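Local coordinates for AztD protein (Citrobacter koseri, PDB 6CMK), which acts as a periplasmic zinc chaperone, handing one zinc cation directly to the solute-binding protein AztC of the AztABCD transport system, at residues B[117-125]-B[136-147]; B[314-322]-B[353-364]. All blocks are in the same frame, centred on the assembly; numbering follows the deposited sequence. Where two conformers were deposited one is given.

In the fold
Both contacts join neighbouring antiparallel sheets, the blades of a beta propeller built from eight such sheets, the last strand, 392-403, completing the sheet of the first three. Interaction 1 comes first along the chain: strand 113-120 of one blade runs through a short loop into strand 124-130 of the next, and the segment packs on strands 133-138 and 143-148, with in-sheet pairing of 124-130 and 133-138 included. Interaction 2, side-chain packing without hydrogen bonds, sets the blade of strands 300-305 to 331-337 against that of strands 355-358 to 381-387. Their centres are 30 Å apart, on opposite sides of the chain centre, nearest atoms about 14 Å apart. Interaction 1 borders a high-affinity zinc site, whereas interaction 2 lies away from the annotated sites.

Interaction 1 (B[117-125]-B[136-147]); sequences LELTGKKPG and QWFDGEDSAQIL
The passage from one propeller blade to the next is fastened where Pro124 and Gly125 pair with Phe138 and Trp137 at the start of hairpin 124-138. Gly125 N donates to Trp137 O at 2.8 Å, nearly straight at 172°. The same oxygen also accepts from Gln136 NE2 (3.0 Å), which in addition reaches Gly125 O at 3.1 Å. Both acceptors lie close to the Gln136 amide plane, and the bend at chi2 (66°) turns that amide across toward the edge strand at Gly125. In the loop just before, Lys122 O and Lys123 O take the N-H groups of Gly140 and Asp139 from the type I turn Phe138-Glu141. The Phe138 ring has Leu119 CB and Lys122 O at its edge, while Pro124 CB approaches CE2 obliquely at 3.6 Å. Gln145 extends past Leu119 so that NE2 binds Thr120 O (3.0 Å), and a water bridges Gln145 OE1 to Thr120 N; together these tie down both ends of that amide. Leu117 CD2 and Leu147 CD1 meet tip to tip at 3.6 Å. Asp139 OD2 hydrogen-bonds His169 ND1, a zinc ligand, which makes Asp139 a second-shell residue of the high-affinity zinc site at this propeller blade junction.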
loop_
_atom_site.group_PDB
_atom_site.type_symbol
_atom_site.label_atom_id
_atom_site.label_comp_id
_atom_site.label_asym_id
_atom_site.label_seq_id
_atom_site.Cartn_x
_atom_site.Cartn_y
_atom_site.Cartn_z
ATOM N N LEU B 117 -0.995 3.114 26.142
ATOM C CA LEU B 117 -0.800 4.498 25.733
ATOM C C LEU B 117 -2.071 5.303 25.941
ATOM O O LEU B 117 -3.121 4.992 25.361
ATOM C CB LEU B 117 -0.375 4.588 24.268
ATOM C CG LEU B 117 -0.273 6.038 23.765
ATOM C CD1 LEU B 117 0.938 6.709 24.368
ATOM C CD2 LEU B 117 -0.168 6.101 22.271
ATOM N N GLU B 118 -1.954 6.357 26.740
ATOM C CA GLU B 118 -2.962 7.400 26.846
ATOM C C GLU B 118 -2.288 8.739 26.603
ATOM O O GLU B 118 -1.160 8.963 27.050
ATOM C CB GLU B 118 -3.628 7.431 28.218
ATOM C CG GLU B 118 -4.485 6.237 28.559
ATOM C CD GLU B 118 -5.208 6.436 29.880
ATOM O OE1 GLU B 118 -4.855 7.385 30.609
ATOM O OE2 GLU B 118 -6.130 5.654 30.182
ATOM N N LEU B 119 -2.981 9.623 25.900
ATOM C CA LEU B 119 -2.567 11.008 25.737
ATOM C C LEU B 119 -3.501 11.874 26.563
ATOM O O LEU B 119 -4.720 11.810 26.383
ATOM C CB LEU B 119 -2.626 11.438 24.271
ATOM C CG LEU B 119 -1.999 10.476 23.263
ATOM C CD1 LEU B 119 -2.208 10.992 21.852
ATOM C CD2 LEU B 119 -0.522 10.299 23.577
ATOM N N THR B 120 -2.939 12.696 27.443
ATOM C CA THR B 120 -3.753 13.512 28.329
ATOM C C THR B 120 -3.487 14.991 28.112
ATOM O O THR B 120 -2.359 15.407 27.821
ATOM C CB THR B 120 -3.513 13.152 29.794
ATOM O OG1 THR B 120 -2.152 13.432 30.138
ATOM C CG2 THR B 120 -3.802 11.679 30.013
ATOM N N GLY B 121 -4.553 15.763 28.222
ATOM C CA GLY B 121 -4.493 17.203 28.109
ATOM C C GLY B 121 -5.899 17.734 28.005
ATOM O O GLY B 121 -6.863 16.988 27.805
ATOM N N LYS B 122 -6.011 19.048 28.143
ATOM C CA LYS B 122 -7.322 19.679 28.167
ATOM C C LYS B 122 -7.947 19.702 26.776
ATOM O O LYS B 122 -7.358 20.222 25.826
ATOM C CB LYS B 122 -7.202 21.094 28.729
ATOM C CG LYS B 122 -6.916 21.102 30.231
ATOM C CD LYS B 122 -6.362 22.434 30.741
ATOM C CE LYS B 122 -4.835 22.412 30.846
ATOM N NZ LYS B 122 -4.297 23.294 31.923
ATOM N N LYS B 123 -9.150 19.126 26.669
ATOM C CA LYS B 123 -9.987 19.146 25.468
ATOM C C LYS B 123 -9.276 18.607 24.227
ATOM O O LYS B 123 -9.084 19.344 23.247
ATOM C CB LYS B 123 -10.489 20.570 25.198
ATOM C CG LYS B 123 -11.644 20.988 26.102
ATOM C CD LYS B 123 -12.100 22.419 25.831
ATOM C CE LYS B 123 -11.586 23.386 26.888
ATOM N NZ LYS B 123 -12.134 23.091 28.244
ATOM N N PRO B 124 -8.890 17.334 24.204
ATOM C CA PRO B 124 -8.323 16.786 22.968
ATOM C C PRO B 124 -9.291 16.993 21.815
ATOM O O PRO B 124 -10.508 16.840 21.963
ATOM C CB PRO B 124 -8.106 15.304 23.293
ATOM C CG PRO B 124 -8.993 15.017 24.437
ATOM C CD PRO B 124 -9.050 16.298 25.237
ATOM N N GLY B 125 -8.739 17.408 20.680
ATOM C CA GLY B 125 -9.524 17.690 19.502
ATOM C C GLY B 125 -9.058 16.879 18.315
ATOM O O GLY B 125 -9.074 15.650 18.368
ATOM N N GLN B 136 -1.735 14.654 17.792
ATOM C CA GLN B 136 -2.967 14.844 18.544
ATOM C C GLN B 136 -3.031 16.292 19.019
ATOM O O GLN B 136 -2.119 16.761 19.712
ATOM C CB GLN B 136 -3.043 13.872 19.726
ATOM C CG GLN B 136 -4.257 14.077 20.628
ATOM C CD GLN B 136 -5.543 13.761 19.896
ATOM O OE1 GLN B 136 -5.722 12.648 19.398
ATOM N NE2 GLN B 136 -6.437 14.731 19.815
ATOM N N TRP B 137 -4.095 16.991 18.635
ATOM C CA TRP B 137 -4.338 18.359 19.072
ATOM C C TRP B 137 -5.084 18.380 20.399
ATOM O O TRP B 137 -5.930 17.523 20.675
ATOM C CB TRP B 137 -5.148 19.117 18.024
ATOM C CG TRP B 137 -5.152 20.597 18.226
ATOM C CD1 TRP B 137 -6.035 21.333 18.965
ATOM C CD2 TRP B 137 -4.222 21.522 17.667
ATOM N NE1 TRP B 137 -5.701 22.671 18.904
ATOM C CE2 TRP B 137 -4.589 22.809 18.111
ATOM C CE3 TRP B 137 -3.104 21.386 16.833
ATOM C CZ2 TRP B 137 -3.886 23.949 17.744
ATOM C CZ3 TRP B 137 -2.401 22.529 16.476
ATOM C CH2 TRP B 137 -2.803 23.792 16.927
ATOM N N PHE B 138 -4.771 19.383 21.221
ATOM C CA PHE B 138 -5.490 19.627 22.469
ATOM C C PHE B 138 -5.943 21.081 22.470
ATOM O O PHE B 138 -5.111 21.991 22.531
ATOM C CB PHE B 138 -4.621 19.321 23.698
ATOM C CG PHE B 138 -4.365 17.857 23.900
ATOM C CD1 PHE B 138 -3.322 17.235 23.239
ATOM C CD2 PHE B 138 -5.170 17.103 24.736
ATOM C CE1 PHE B 138 -3.082 15.886 23.409
ATOM C CE2 PHE B 138 -4.936 15.757 24.918
ATOM C CZ PHE B 138 -3.887 15.143 24.245
ATOM N N ASP B 139 -7.260 21.289 22.404
ATOM C CA ASP B 139 -7.826 22.629 22.302
ATOM C C ASP B 139 -7.509 23.501 23.510
ATOM O O ASP B 139 -7.532 24.731 23.388
ATOM C CB ASP B 139 -9.342 22.546 22.135
ATOM C CG ASP B 139 -9.763 22.014 20.775
ATOM O OD1 ASP B 139 -8.903 21.816 19.889
ATOM O OD2 ASP B 139 -10.978 21.791 20.595
ATOM N N GLY B 140 -7.237 22.906 24.672
ATOM C CA GLY B 140 -6.973 23.665 25.881
ATOM C C GLY B 140 -5.519 23.728 26.288
ATOM O O GLY B 140 -5.219 24.243 27.373
ATOM N N GLU B 141 -4.605 23.234 25.462
ATOM C CA GLU B 141 -3.185 23.227 25.760
ATOM C C GLU B 141 -2.476 24.135 24.767
ATOM O O GLU B 141 -2.994 24.434 23.690
ATOM C CB GLU B 141 -2.604 21.808 25.695
ATOM C CG GLU B 141 -3.261 20.795 26.634
ATOM C CD GLU B 141 -2.937 21.023 28.090
ATOM O OE1 GLU B 141 -1.884 21.633 28.379
ATOM O OE2 GLU B 141 -3.739 20.591 28.945
ATOM N N ASP B 142 -1.294 24.601 25.151
ATOM C CA ASP B 142 -0.485 25.417 24.260
ATOM C C ASP B 142 0.464 24.578 23.418
ATOM O O ASP B 142 1.339 25.142 22.758
ATOM C CB ASP B 142 0.302 26.458 25.057
ATOM C CG ASP B 142 1.367 25.838 25.943
ATOM O OD1 ASP B 142 1.638 24.625 25.823
ATOM O OD2 ASP B 142 1.941 26.578 26.771
ATOM N N SER B 143 0.297 23.249 23.428
ATOM C CA SER B 143 1.117 22.324 22.658
ATOM C C SER B 143 0.251 21.219 22.070
ATOM O O SER B 143 -0.789 20.850 22.629
ATOM C CB SER B 143 2.216 21.682 23.523
ATOM O OG SER B 143 3.129 22.653 24.000
ATOM N N ALA B 144 0.692 20.697 20.931
ATOM C CA ALA B 144 0.184 19.451 20.378
ATOM C C ALA B 144 1.170 18.332 20.680
ATOM O O ALA B 144 2.337 18.578 20.975
ATOM C CB ALA B 144 -0.036 19.569 18.867
ATOM N N GLN B 145 0.690 17.090 20.609
ATOM C CA GLN B 145 1.501 15.934 20.972
ATOM C C GLN B 145 1.766 15.096 19.732
ATOM O O GLN B 145 0.829 14.679 19.050
ATOM C CB GLN B 145 0.817 15.111 22.057
ATOM C CG GLN B 145 0.679 15.894 23.351
ATOM C CD GLN B 145 0.046 15.099 24.472
ATOM O OE1 GLN B 145 0.082 13.870 24.488
ATOM N NE2 GLN B 145 -0.534 15.805 25.423
ATOM N N ILE B 146 3.041 14.878 19.431
ATOM C CA ILE B 146 3.455 14.109 18.262
ATOM C C ILE B 146 4.109 12.819 18.739
ATOM O O ILE B 146 4.914 12.824 19.676
ATOM C CB ILE B 146 4.402 14.927 17.355
ATOM C CG1 ILE B 146 3.613 15.971 16.554
ATOM C CG2 ILE B 146 5.116 14.038 16.345
ATOM C CD1 ILE B 146 3.176 17.177 17.347
ATOM N N LEU B 147 3.765 11.714 18.087
ATOM C CA LEU B 147 4.278 10.409 18.471
ATOM C C LEU B 147 4.220 9.505 17.249
ATOM O O LEU B 147 3.938 9.955 16.136
ATOM C CB LEU B 147 3.497 9.835 19.648
ATOM C CG LEU B 147 1.984 9.730 19.488
ATOM C CD1 LEU B 147 1.515 8.580 20.332
ATOM C CD2 LEU B 147 1.278 11.021 19.905
HETATM O O HOH W 1 -0.041 12.773 27.036
#

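Interaction 2 (B[314-322]-B[353-364]); sequences YVFTEDGKL and PRIAVADNKIYV
Tyr314, Phe316 and Leu322 press against Ile355, Ile362, Pro353 and Val364, entirely through apolar contacts. The tight part is measured by two CH-pi approaches. Ile362 CD1 lies over one face of the Tyr314 ring, 3.8 Å from its centroid and 22° off the normal; Pro353 CB lies over one face of the Phe316 ring, toward the rim, at 3.9 Å from that centroid. Ile355 CD1 lies against the backbone between Tyr314 and Phe316, 3.7 Å from Leu322 CD1 and 3.9 Å from Phe316 CB. Its chi1 of -42° puts CG1 beside the backbone N, with CD1 carried on toward the partner blade. Val364 makes its contact through CG1, 3.8 Å from Phe316 CE2, while its CG2 stands 4.3 Å from Leu322 CD2. The turns take no part: Asp319 and Asp359, both partly exposed, lie in turns that diverge from the interface, and Asp319 OD1 accepts from Lys321 N in an Asx turn and, from the opposite face of its carboxylate, from Thr317 OG1. At the polar end of Tyr314, OH bonds Asp306. Strand 300-305 flanks the contact, its Val304 touching Ile355, while strands 32-42 and 392-403, of the sheet joining both chain ends, meet Tyr363 and Ala356, leaving strands 355-358 and 361-364 between two blades.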
loop_
_atom_site.group_PDB
_atom_site.type_symbol
_atom_site.label_atom_id
_atom_site.label_comp_id
_atom_site.label_asym_id
_atom_site.label_seq_id
_atom_site.Cartn_x
_atom_site.Cartn_y
_atom_site.Cartn_z
ATOM N N TYR B 314 -19.762 8.138 -0.046
ATOM C CA TYR B 314 -21.137 8.086 0.442
ATOM C C TYR B 314 -21.446 9.289 1.318
ATOM O O TYR B 314 -20.619 9.709 2.121
ATOM C CB TYR B 314 -21.398 6.798 1.236
ATOM C CG TYR B 314 -20.970 5.605 0.449
ATOM C CD1 TYR B 314 -21.657 5.235 -0.696
ATOM C CD2 TYR B 314 -19.839 4.896 0.800
ATOM C CE1 TYR B 314 -21.229 4.172 -1.451
ATOM C CE2 TYR B 314 -19.408 3.836 0.056
ATOM C CZ TYR B 314 -20.108 3.473 -1.061
ATOM O OH TYR B 314 -19.662 2.410 -1.812
ATOM N N VAL B 315 -22.646 9.839 1.145
ATOM C CA VAL B 315 -23.151 10.918 1.989
ATOM C C VAL B 315 -24.467 10.462 2.593
ATOM O O VAL B 315 -25.330 9.930 1.885
ATOM C CB VAL B 315 -23.359 12.226 1.208
ATOM C CG1 VAL B 315 -23.588 13.385 2.181
ATOM C CG2 VAL B 315 -22.200 12.513 0.287
ATOM N N PHE B 316 -24.619 10.665 3.895
ATOM C CA PHE B 316 -25.888 10.425 4.566
ATOM C C PHE B 316 -26.564 11.767 4.811
ATOM O O PHE B 316 -25.918 12.720 5.252
ATOM C CB PHE B 316 -25.687 9.690 5.894
ATOM C CG PHE B 316 -26.955 9.103 6.455
ATOM C CD1 PHE B 316 -27.746 9.828 7.319
ATOM C CD2 PHE B 316 -27.351 7.829 6.099
ATOM C CE1 PHE B 316 -28.915 9.292 7.825
ATOM C CE2 PHE B 316 -28.514 7.285 6.599
ATOM C CZ PHE B 316 -29.299 8.020 7.463
ATOM N N THR B 317 -27.860 11.843 4.516
ATOM C CA THR B 317 -28.598 13.093 4.611
ATOM C C THR B 317 -29.699 12.968 5.659
ATOM O O THR B 317 -30.081 11.867 6.066
ATOM C CB THR B 317 -29.188 13.502 3.244
ATOM O OG1 THR B 317 -29.768 12.364 2.587
ATOM C CG2 THR B 317 -28.110 14.105 2.343
ATOM N N GLU B 318 -30.195 14.127 6.101
ATOM C CA GLU B 318 -31.106 14.186 7.239
ATOM C C GLU B 318 -32.427 13.479 6.964
ATOM O O GLU B 318 -33.120 13.106 7.914
ATOM C CB GLU B 318 -31.356 15.643 7.622
ATOM C CG GLU B 318 -32.074 16.437 6.544
ATOM C CD GLU B 318 -32.296 17.883 6.926
ATOM O OE1 GLU B 318 -32.305 18.742 6.016
ATOM O OE2 GLU B 318 -32.461 18.160 8.135
ATOM N N ASP B 319 -32.768 13.260 5.695
ATOM C CA ASP B 319 -33.993 12.561 5.336
ATOM C C ASP B 319 -33.946 11.073 5.654
ATOM O O ASP B 319 -34.963 10.390 5.480
ATOM C CB ASP B 319 -34.300 12.756 3.844
ATOM C CG ASP B 319 -33.122 12.441 2.949
ATOM O OD1 ASP B 319 -32.182 11.778 3.421
ATOM O OD2 ASP B 319 -33.136 12.863 1.770
ATOM N N GLY B 320 -32.813 10.556 6.122
ATOM C CA GLY B 320 -32.672 9.141 6.390
ATOM C C GLY B 320 -32.065 8.343 5.260
ATOM O O GLY B 320 -32.012 7.113 5.352
ATOM N N LYS B 321 -31.606 8.998 4.205
ATOM C CA LYS B 321 -31.131 8.305 3.019
ATOM C C LYS B 321 -29.609 8.272 2.964
ATOM O O LYS B 321 -28.917 9.215 3.363
ATOM C CB LYS B 321 -31.653 8.961 1.740
ATOM C CG LYS B 321 -33.158 8.867 1.523
ATOM C CD LYS B 321 -33.466 9.286 0.092
ATOM C CE LYS B 321 -34.948 9.381 -0.206
ATOM N NZ LYS B 321 -35.143 9.559 -1.676
ATOM N N LEU B 322 -29.098 7.166 2.449
ATOM C CA LEU B 322 -27.696 7.047 2.088
ATOM C C LEU B 322 -27.578 7.325 0.598
ATOM O O LEU B 322 -28.364 6.793 -0.192
ATOM C CB LEU B 322 -27.178 5.649 2.426
ATOM C CG LEU B 322 -25.683 5.425 2.162
ATOM C CD1 LEU B 322 -24.831 6.296 3.059
ATOM C CD2 LEU B 322 -25.329 3.966 2.344
ATOM N N PRO B 353 -26.853 9.252 12.515
ATOM C CA PRO B 353 -26.103 8.184 11.842
ATOM C C PRO B 353 -24.696 8.578 11.408
ATOM O O PRO B 353 -24.415 9.731 11.075
ATOM C CB PRO B 353 -26.988 7.870 10.636
ATOM C CG PRO B 353 -28.367 8.126 11.156
ATOM C CD PRO B 353 -28.219 9.375 11.976
ATOM N N ARG B 354 -23.816 7.573 11.398
ATOM C CA ARG B 354 -22.462 7.667 10.867
ATOM C C ARG B 354 -22.221 6.456 9.973
ATOM O O ARG B 354 -22.757 5.371 10.227
ATOM C CB ARG B 354 -21.414 7.722 12.001
ATOM C CG ARG B 354 -21.555 8.949 12.929
ATOM C CD ARG B 354 -21.186 10.190 12.137
ATOM N NE ARG B 354 -21.159 11.428 12.913
ATOM C CZ ARG B 354 -22.139 12.320 12.970
ATOM N NH1 ARG B 354 -23.275 12.124 12.317
ATOM N NH2 ARG B 354 -21.975 13.422 13.693
ATOM N N ILE B 355 -21.424 6.661 8.911
ATOM C CA ILE B 355 -21.138 5.656 7.888
ATOM C C ILE B 355 -19.736 5.091 8.091
ATOM O O ILE B 355 -18.786 5.838 8.355
ATOM C CB ILE B 355 -21.228 6.247 6.463
ATOM C CG1 ILE B 355 -22.423 7.183 6.251
ATOM C CG2 ILE B 355 -21.243 5.126 5.442
ATOM C CD1 ILE B 355 -22.227 8.083 5.014
ATOM N N ALA B 356 -19.593 3.778 7.913
ATOM C CA ALA B 356 -18.289 3.148 7.706
ATOM C C ALA B 356 -18.377 2.153 6.556
ATOM O O ALA B 356 -19.457 1.714 6.171
ATOM C CB ALA B 356 -17.782 2.424 8.963
ATOM N N VAL B 357 -17.214 1.788 6.012
ATOM C CA VAL B 357 -17.134 0.808 4.931
ATOM C C VAL B 357 -16.138 -0.276 5.322
ATOM O O VAL B 357 -15.027 0.031 5.759
ATOM C CB VAL B 357 -16.706 1.451 3.597
ATOM C CG1 VAL B 357 -16.744 0.405 2.478
ATOM C CG2 VAL B 357 -17.597 2.630 3.244
ATOM N N ALA B 358 -16.531 -1.540 5.145
ATOM C CA ALA B 358 -15.644 -2.675 5.369
ATOM C C ALA B 358 -15.913 -3.715 4.295
ATOM O O ALA B 358 -17.065 -4.111 4.091
ATOM C CB ALA B 358 -15.843 -3.300 6.754
ATOM N N ASP B 359 -14.849 -4.155 3.619
ATOM C CA ASP B 359 -14.919 -5.200 2.591
ATOM C C ASP B 359 -15.942 -4.751 1.548
ATOM O O ASP B 359 -15.773 -3.669 0.965
ATOM C CB ASP B 359 -15.210 -6.545 3.265
ATOM C CG ASP B 359 -14.803 -7.728 2.412
ATOM O OD1 ASP B 359 -13.985 -7.546 1.485
ATOM O OD2 ASP B 359 -15.305 -8.842 2.663
ATOM N N ASN B 360 -16.994 -5.516 1.293
ATOM C CA ASN B 360 -17.979 -5.151 0.282
ATOM C C ASN B 360 -19.295 -4.710 0.912
ATOM O O ASN B 360 -20.365 -4.875 0.322
ATOM C CB ASN B 360 -18.189 -6.323 -0.670
ATOM C CG ASN B 360 -16.911 -6.697 -1.403
ATOM O OD1 ASN B 360 -16.044 -5.845 -1.643
ATOM N ND2 ASN B 360 -16.778 -7.973 -1.751
ATOM N N LYS B 361 -19.220 -4.136 2.110
ATOM C CA LYS B 361 -20.395 -3.742 2.865
ATOM C C LYS B 361 -20.252 -2.311 3.364
ATOM O O LYS B 361 -19.147 -1.826 3.648
ATOM C CB LYS B 361 -20.626 -4.673 4.061
ATOM C CG LYS B 361 -21.034 -6.071 3.668
ATOM C CD LYS B 361 -21.019 -6.997 4.865
ATOM C CE LYS B 361 -21.761 -8.291 4.580
ATOM N NZ LYS B 361 -21.991 -9.083 5.820
ATOM N N ILE B 362 -21.399 -1.655 3.482
ATOM C CA ILE B 362 -21.520 -0.321 4.048
ATOM C C ILE B 362 -22.307 -0.431 5.345
ATOM O O ILE B 362 -23.298 -1.169 5.422
ATOM C CB ILE B 362 -22.216 0.646 3.073
ATOM C CG1 ILE B 362 -21.474 0.688 1.730
ATOM C CG2 ILE B 362 -22.271 2.045 3.682
ATOM C CD1 ILE B 362 -22.283 1.357 0.635
ATOM N N TYR B 363 -21.859 0.299 6.361
ATOM C CA TYR B 363 -22.416 0.226 7.708
ATOM C C TYR B 363 -22.891 1.608 8.125
ATOM O O TYR B 363 -22.140 2.582 8.028
ATOM C CB TYR B 363 -21.382 -0.298 8.712
ATOM C CG TYR B 363 -20.878 -1.662 8.365
ATOM C CD1 TYR B 363 -19.916 -1.829 7.375
ATOM C CD2 TYR B 363 -21.394 -2.794 8.981
ATOM C CE1 TYR B 363 -19.474 -3.080 7.021
ATOM C CE2 TYR B 363 -20.944 -4.058 8.633
ATOM C CZ TYR B 363 -19.977 -4.181 7.654
ATOM O OH TYR B 363 -19.518 -5.435 7.288
ATOM N N VAL B 364 -24.133 1.691 8.593
ATOM C CA VAL B 364 -24.732 2.956 8.994
ATOM C C VAL B 364 -25.269 2.782 10.403
ATOM O O VAL B 364 -26.148 1.943 10.633
ATOM C CB VAL B 364 -25.860 3.393 8.038
ATOM C CG1 VAL B 364 -26.479 4.701 8.526
ATOM C CG2 VAL B 364 -25.335 3.549 6.617
#